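PDB 1YAR: proteasome activator protein PA26 from Trypanosoma brucei, which probably activates the 20S proteasome by docking on its end and opening the gate. Local coordinates for residues L39-G44 and L77-D82; G44-A49 and L202-L207. One frame throughout, in Å; residues are numbered along the deposited sequence.

Interaction 1: L39-G44 and L77-D82; sequences LQEIEG and LQRYQD
E41 and R79 meet between two helical turns, 39-44 and 77-82, that run in broadly opposite directions along their neighbouring helices. The union is a side-on salt bridge in which two guanidinium nitrogens of R79 each take a different carboxylate oxygen of E41. NE lies 2.8 Å from E41 OE2, and NH2 completes the grip with a nearly straight bond (174°) to E41 OE1 at 3.2 Å. Both oxygens lie close to the guanidinium plane, yet the carboxylate is turned 45° against it, and both nitrogens stand out of the carboxylate plane, NH2 above it at OE1 and NE tilted from it on the syn side of OE2. The E41 chain leaves with CG anti to the backbone N (chi1 170°) and then bends at chi2, which swings the carboxylate across to the arginine, itself extended from CG to NE. In the up-and-down helical bundle of PA28-type activators, this pair clasps helix 24-57 to helix 71-99 at the surface. A water bridges E41 OE2 and R79 O, donating to both at 2.7 Å each. OE2 is thus held by two donors. G44, with no side chain, leaves its backbone beside the arginine: its CA is 3.8 Å from R79 NH2, and its carbonyl carbon lies over one guanidinium face. Along the same helix, I45 and A48 also touch R79.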
loop_
_atom_site.group_PDB
_atom_site.type_symbol
_atom_site.label_atom_id
_atom_site.label_comp_id
_atom_site.label_asym_id
_atom_site.label_seq_id
_atom_site.Cartn_x
_atom_site.Cartn_y
_atom_site.Cartn_z
ATOM N N LEU O 39 -56.834 -95.540 -1.435
ATOM C CA LEU O 39 -57.922 -94.879 -0.705
ATOM C C LEU O 39 -59.290 -95.510 -0.976
ATOM O O LEU O 39 -60.137 -95.618 -0.067
ATOM C CB LEU O 39 -57.927 -93.380 -0.985
ATOM C CG LEU O 39 -56.716 -92.661 -0.354
ATOM C CD1 LEU O 39 -56.520 -91.292 -0.984
ATOM C CD2 LEU O 39 -56.890 -92.544 1.154
ATOM N N GLN O 40 -59.504 -95.907 -2.235
ATOM C CA GLN O 40 -60.702 -96.667 -2.607
ATOM C C GLN O 40 -60.796 -98.008 -1.854
ATOM O O GLN O 40 -61.864 -98.344 -1.364
ATOM C CB GLN O 40 -60.762 -96.878 -4.122
ATOM C CG GLN O 40 -60.975 -95.607 -4.937
ATOM C CD GLN O 40 -60.733 -95.834 -6.437
ATOM O OE1 GLN O 40 -60.885 -96.962 -6.925
ATOM N NE2 GLN O 40 -60.334 -94.775 -7.161
ATOM N N GLU O 41 -59.696 -98.758 -1.739
ATOM C CA GLU O 41 -59.719 -100.033 -0.999
ATOM C C GLU O 41 -59.976 -99.785 0.496
ATOM O O GLU O 41 -60.779 -100.482 1.127
ATOM C CB GLU O 41 -58.444 -100.854 -1.237
ATOM C CG GLU O 41 -58.249 -102.091 -0.345
ATOM C CD GLU O 41 -59.285 -103.211 -0.555
ATOM O OE1 GLU O 41 -60.091 -103.147 -1.519
ATOM O OE2 GLU O 41 -59.298 -104.174 0.255
ATOM N N ILE O 42 -59.310 -98.771 1.052
ATOM C CA ILE O 42 -59.547 -98.389 2.453
ATOM C C ILE O 42 -61.032 -98.101 2.709
ATOM O O ILE O 42 -61.602 -98.607 3.687
ATOM C CB ILE O 42 -58.648 -97.202 2.883
ATOM C CG1 ILE O 42 -57.161 -97.606 2.862
ATOM C CG2 ILE O 42 -59.008 -96.764 4.284
ATOM C CD1 ILE O 42 -56.207 -96.396 3.014
ATOM N N GLU O 43 -61.628 -97.310 1.814
ATOM C CA GLU O 43 -63.063 -96.992 1.808
ATOM C C GLU O 43 -63.937 -98.252 1.766
ATOM O O GLU O 43 -64.956 -98.333 2.452
ATOM C CB GLU O 43 -63.391 -96.086 0.613
ATOM C CG GLU O 43 -64.647 -95.246 0.777
ATOM C CD GLU O 43 -65.245 -94.781 -0.547
ATOM O OE1 GLU O 43 -64.567 -94.867 -1.598
ATOM O OE2 GLU O 43 -66.411 -94.325 -0.540
ATOM N N GLY O 44 -63.524 -99.224 0.958
ATOM C CA GLY O 44 -64.205 -100.523 0.849
ATOM C C GLY O 44 -64.193 -101.288 2.166
ATOM O O GLY O 44 -65.214 -101.836 2.594
ATOM N N LEU O 77 -61.065 -108.244 8.938
ATOM C CA LEU O 77 -59.740 -108.083 9.553
ATOM C C LEU O 77 -58.598 -108.508 8.621
ATOM O O LEU O 77 -57.558 -107.848 8.563
ATOM C CB LEU O 77 -59.657 -108.784 10.917
ATOM C CG LEU O 77 -60.523 -108.103 12.003
ATOM C CD1 LEU O 77 -60.999 -109.064 13.065
ATOM C CD2 LEU O 77 -59.833 -106.876 12.687
ATOM N N GLN O 78 -58.804 -109.609 7.884
ATOM C CA GLN O 78 -57.817 -110.091 6.927
ATOM C C GLN O 78 -57.599 -109.083 5.809
ATOM O O GLN O 78 -56.467 -108.852 5.380
ATOM C CB GLN O 78 -58.250 -111.439 6.314
ATOM C CG GLN O 78 -57.270 -111.977 5.279
ATOM C CD GLN O 78 -55.992 -112.501 5.907
ATOM O OE1 GLN O 78 -55.960 -113.636 6.395
ATOM N NE2 GLN O 78 -54.930 -111.683 5.891
ATOM N N ARG O 79 -58.686 -108.487 5.346
ATOM C CA ARG O 79 -58.644 -107.513 4.263
ATOM C C ARG O 79 -57.880 -106.256 4.709
ATOM O O ARG O 79 -57.121 -105.669 3.931
ATOM C CB ARG O 79 -60.064 -107.141 3.893
ATOM C CG ARG O 79 -60.209 -106.376 2.603
ATOM C CD ARG O 79 -61.637 -106.312 2.106
ATOM N NE ARG O 79 -61.758 -105.318 1.042
ATOM C CZ ARG O 79 -62.911 -104.818 0.628
ATOM N NH1 ARG O 79 -64.050 -105.226 1.181
ATOM N NH2 ARG O 79 -62.920 -103.920 -0.343
ATOM N N TYR O 80 -58.102 -105.848 5.961
ATOM C CA TYR O 80 -57.379 -104.704 6.533
ATOM C C TYR O 80 -55.888 -105.011 6.631
ATOM O O TYR O 80 -55.056 -104.205 6.186
ATOM C CB TYR O 80 -57.979 -104.260 7.877
ATOM C CG TYR O 80 -57.349 -102.965 8.376
ATOM C CD1 TYR O 80 -57.459 -101.795 7.628
ATOM C CD2 TYR O 80 -56.604 -102.933 9.557
ATOM C CE1 TYR O 80 -56.872 -100.603 8.059
ATOM C CE2 TYR O 80 -56.008 -101.737 9.995
ATOM C CZ TYR O 80 -56.156 -100.589 9.226
ATOM O OH TYR O 80 -55.575 -99.407 9.614
ATOM N N GLN O 81 -55.548 -106.190 7.167
ATOM C CA GLN O 81 -54.157 -106.621 7.259
ATOM C C GLN O 81 -53.451 -106.642 5.895
ATOM O O GLN O 81 -52.322 -106.153 5.772
ATOM C CB GLN O 81 -54.043 -107.967 7.985
ATOM C CG GLN O 81 -52.604 -108.399 8.254
ATOM C CD GLN O 81 -52.508 -109.548 9.243
ATOM O OE1 GLN O 81 -51.550 -110.294 9.214
ATOM N NE2 GLN O 81 -53.506 -109.685 10.125
ATOM N N ASP O 82 -54.115 -107.180 4.862
ATOM C CA ASP O 82 -53.525 -107.183 3.515
ATOM C C ASP O 82 -53.265 -105.760 3.027
ATOM O O ASP O 82 -52.206 -105.470 2.463
ATOM C CB ASP O 82 -54.418 -107.933 2.506
ATOM C CG ASP O 82 -54.524 -109.429 2.806
ATOM O OD1 ASP O 82 -53.638 -109.988 3.509
ATOM O OD2 ASP O 82 -55.481 -110.126 2.385
HETATM O O HOH W 1 -57.139 -105.481 1.189
#

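Interaction 2: G44-A49 and L202-L207; sequences GIAKAA and LATTHL
T204 sets its two branches against two consecutive residues of the facing helix, its methyl on I45 and its hydroxyl oxygen on A46. The methyl CG2 meets the I45 CG2 methyl at 3.9 Å and stays nearly as close to I45 CB, the two side chains slanting past one another. I45 offers this branch because CG2 stands anti to its backbone N, beside the carbonyl carbon; its other branch is directed elsewhere, and the residue also packs on V200 and on R79 and L83 of helix 71-99. On the other branch, T204 OG1 lies against the A46 methyl, 3.3 Å from CB, with A46 CA only 3.8 Å away. This approach is van der Waals only; the hydroxyl's polar partners are in its own helix: the carbonyl oxygen of V200, one turn earlier, is the principal one, and that of E201 shares the same hydroxyl. With chi1 at 50°, OG1 sits between the backbone N and the carbonyl carbon, a rotation that keeps it near those carbonyls while CG2 is directed to I45. A polar atom in a buried spot is thereby satisfied locally and can face an alanine. The setting is the helical bundle of the activator, where helix 24-57 and the long helix 183-226 lie side by side and run in opposite directions. The small size of A46 lets the backbones come close, with its CA 6.0 Å from that of T204. One turn on, the A49 methyl continues the helix seam against V200 and E201. On segment 202-207, H206 packs on T130 of helix 111-130, and its ND1 is hydrogen-bonded to E92 of a neighbouring subunit.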
loop_
_atom_site.group_PDB
_atom_site.type_symbol
_atom_site.label_atom_id
_atom_site.label_comp_id
_atom_site.label_asym_id
_atom_site.label_seq_id
_atom_site.Cartn_x
_atom_site.Cartn_y
_atom_site.Cartn_z
ATOM N N GLY O 44 -63.524 -99.224 0.958
ATOM C CA GLY O 44 -64.205 -100.523 0.849
ATOM C C GLY O 44 -64.193 -101.288 2.166
ATOM O O GLY O 44 -65.214 -101.836 2.594
ATOM N N ILE O 45 -63.029 -101.314 2.813
ATOM C CA ILE O 45 -62.868 -101.970 4.112
ATOM C C ILE O 45 -63.735 -101.289 5.162
ATOM O O ILE O 45 -64.400 -101.979 5.939
ATOM C CB ILE O 45 -61.371 -102.014 4.527
ATOM C CG1 ILE O 45 -60.580 -102.807 3.479
ATOM C CG2 ILE O 45 -61.185 -102.660 5.919
ATOM C CD1 ILE O 45 -59.068 -102.614 3.523
ATOM N N ALA O 46 -63.730 -99.956 5.182
ATOM C CA ALA O 46 -64.561 -99.202 6.131
ATOM C C ALA O 46 -66.039 -99.584 6.003
ATOM O O ALA O 46 -66.719 -99.838 7.008
ATOM C CB ALA O 46 -64.376 -97.705 5.938
ATOM N N LYS O 47 -66.529 -99.652 4.764
ATOM C CA LYS O 47 -67.930 -100.018 4.512
ATOM C C LYS O 47 -68.257 -101.435 4.952
ATOM O O LYS O 47 -69.291 -101.662 5.584
ATOM C CB LYS O 47 -68.309 -99.790 3.045
ATOM C CG LYS O 47 -68.565 -98.315 2.743
ATOM C CD LYS O 47 -68.669 -98.037 1.242
ATOM C CE LYS O 47 -68.519 -96.547 0.938
ATOM N NZ LYS O 47 -68.200 -96.314 -0.507
ATOM N N ALA O 48 -67.370 -102.371 4.638
ATOM C CA ALA O 48 -67.529 -103.764 5.039
ATOM C C ALA O 48 -67.447 -103.919 6.567
ATOM O O ALA O 48 -68.138 -104.760 7.147
ATOM C CB ALA O 48 -66.484 -104.628 4.354
ATOM N N ALA O 49 -66.604 -103.105 7.219
ATOM C CA ALA O 49 -66.535 -103.117 8.691
ATOM C C ALA O 49 -67.832 -102.598 9.302
ATOM O O ALA O 49 -68.354 -103.206 10.224
ATOM C CB ALA O 49 -65.309 -102.302 9.212
ATOM N N LEU O 202 -62.620 -97.004 12.513
ATOM C CA LEU O 202 -61.820 -95.877 12.989
ATOM C C LEU O 202 -60.425 -95.871 12.379
ATOM O O LEU O 202 -59.950 -94.819 11.940
ATOM C CB LEU O 202 -61.712 -95.915 14.511
ATOM C CG LEU O 202 -63.017 -95.898 15.314
ATOM C CD1 LEU O 202 -62.687 -96.159 16.779
ATOM C CD2 LEU O 202 -63.807 -94.592 15.140
ATOM N N ALA O 203 -59.755 -97.028 12.389
ATOM C CA ALA O 203 -58.405 -97.124 11.829
ATOM C C ALA O 203 -58.368 -96.799 10.335
ATOM O O ALA O 203 -57.434 -96.134 9.887
ATOM C CB ALA O 203 -57.801 -98.480 12.094
ATOM N N THR O 204 -59.362 -97.257 9.562
ATOM C CA THR O 204 -59.398 -96.909 8.123
ATOM C C THR O 204 -59.508 -95.408 7.893
ATOM O O THR O 204 -58.821 -94.865 7.013
ATOM C CB THR O 204 -60.518 -97.632 7.328
ATOM O OG1 THR O 204 -61.767 -97.484 7.999
ATOM C CG2 THR O 204 -60.258 -99.153 7.252
ATOM N N THR O 205 -60.365 -94.760 8.676
ATOM C CA THR O 205 -60.519 -93.303 8.640
ATOM C C THR O 205 -59.179 -92.609 8.930
ATOM O O THR O 205 -58.739 -91.747 8.165
ATOM C CB THR O 205 -61.611 -92.875 9.646
ATOM O OG1 THR O 205 -62.896 -93.297 9.168
ATOM C CG2 THR O 205 -61.754 -91.385 9.694
ATOM N N HIS O 206 -58.538 -93.022 10.023
ATOM C CA HIS O 206 -57.278 -92.454 10.524
ATOM C C HIS O 206 -56.151 -92.702 9.518
ATOM O O HIS O 206 -55.319 -91.829 9.261
ATOM C CB HIS O 206 -56.921 -93.140 11.841
ATOM C CG HIS O 206 -55.822 -92.475 12.615
ATOM N ND1 HIS O 206 -55.924 -91.188 13.100
ATOM C CD2 HIS O 206 -54.625 -92.946 13.049
ATOM C CE1 HIS O 206 -54.823 -90.882 13.771
ATOM N NE2 HIS O 206 -54.017 -91.928 13.755
ATOM N N LEU O 207 -56.141 -93.906 8.952
ATOM C CA LEU O 207 -55.195 -94.246 7.888
ATOM C C LEU O 207 -55.378 -93.370 6.633
ATOM O O LEU O 207 -54.380 -92.913 6.036
ATOM C CB LEU O 207 -55.284 -95.747 7.530
ATOM C CG LEU O 207 -54.287 -96.240 6.453
ATOM C CD1 LEU O 207 -52.806 -95.912 6.806
ATOM C CD2 LEU O 207 -54.449 -97.746 6.222
#

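How the interactions relate
Along the chain the segments alternate: 39-44 and 44-49 follow each other on helix 24-57 and share G44, then comes 77-82 on helix 71-99, and finally 202-207 on helix 183-226. The centres of interactions 1 and 2 are about 7 Å apart. Helix 24-57 meets one neighbour through a surface salt bridge and the other through a buried seam. Between them, I42 CG2 packs on T204 O at 3.3 Å, and Y80 touches A203 CB with its OH and T204 CG2 with its ring atom CE1. Helices distant in sequence are thus drawn together into one bundle, and segments 77-82 and 202-207 also contact neighbouring subunits of the activator.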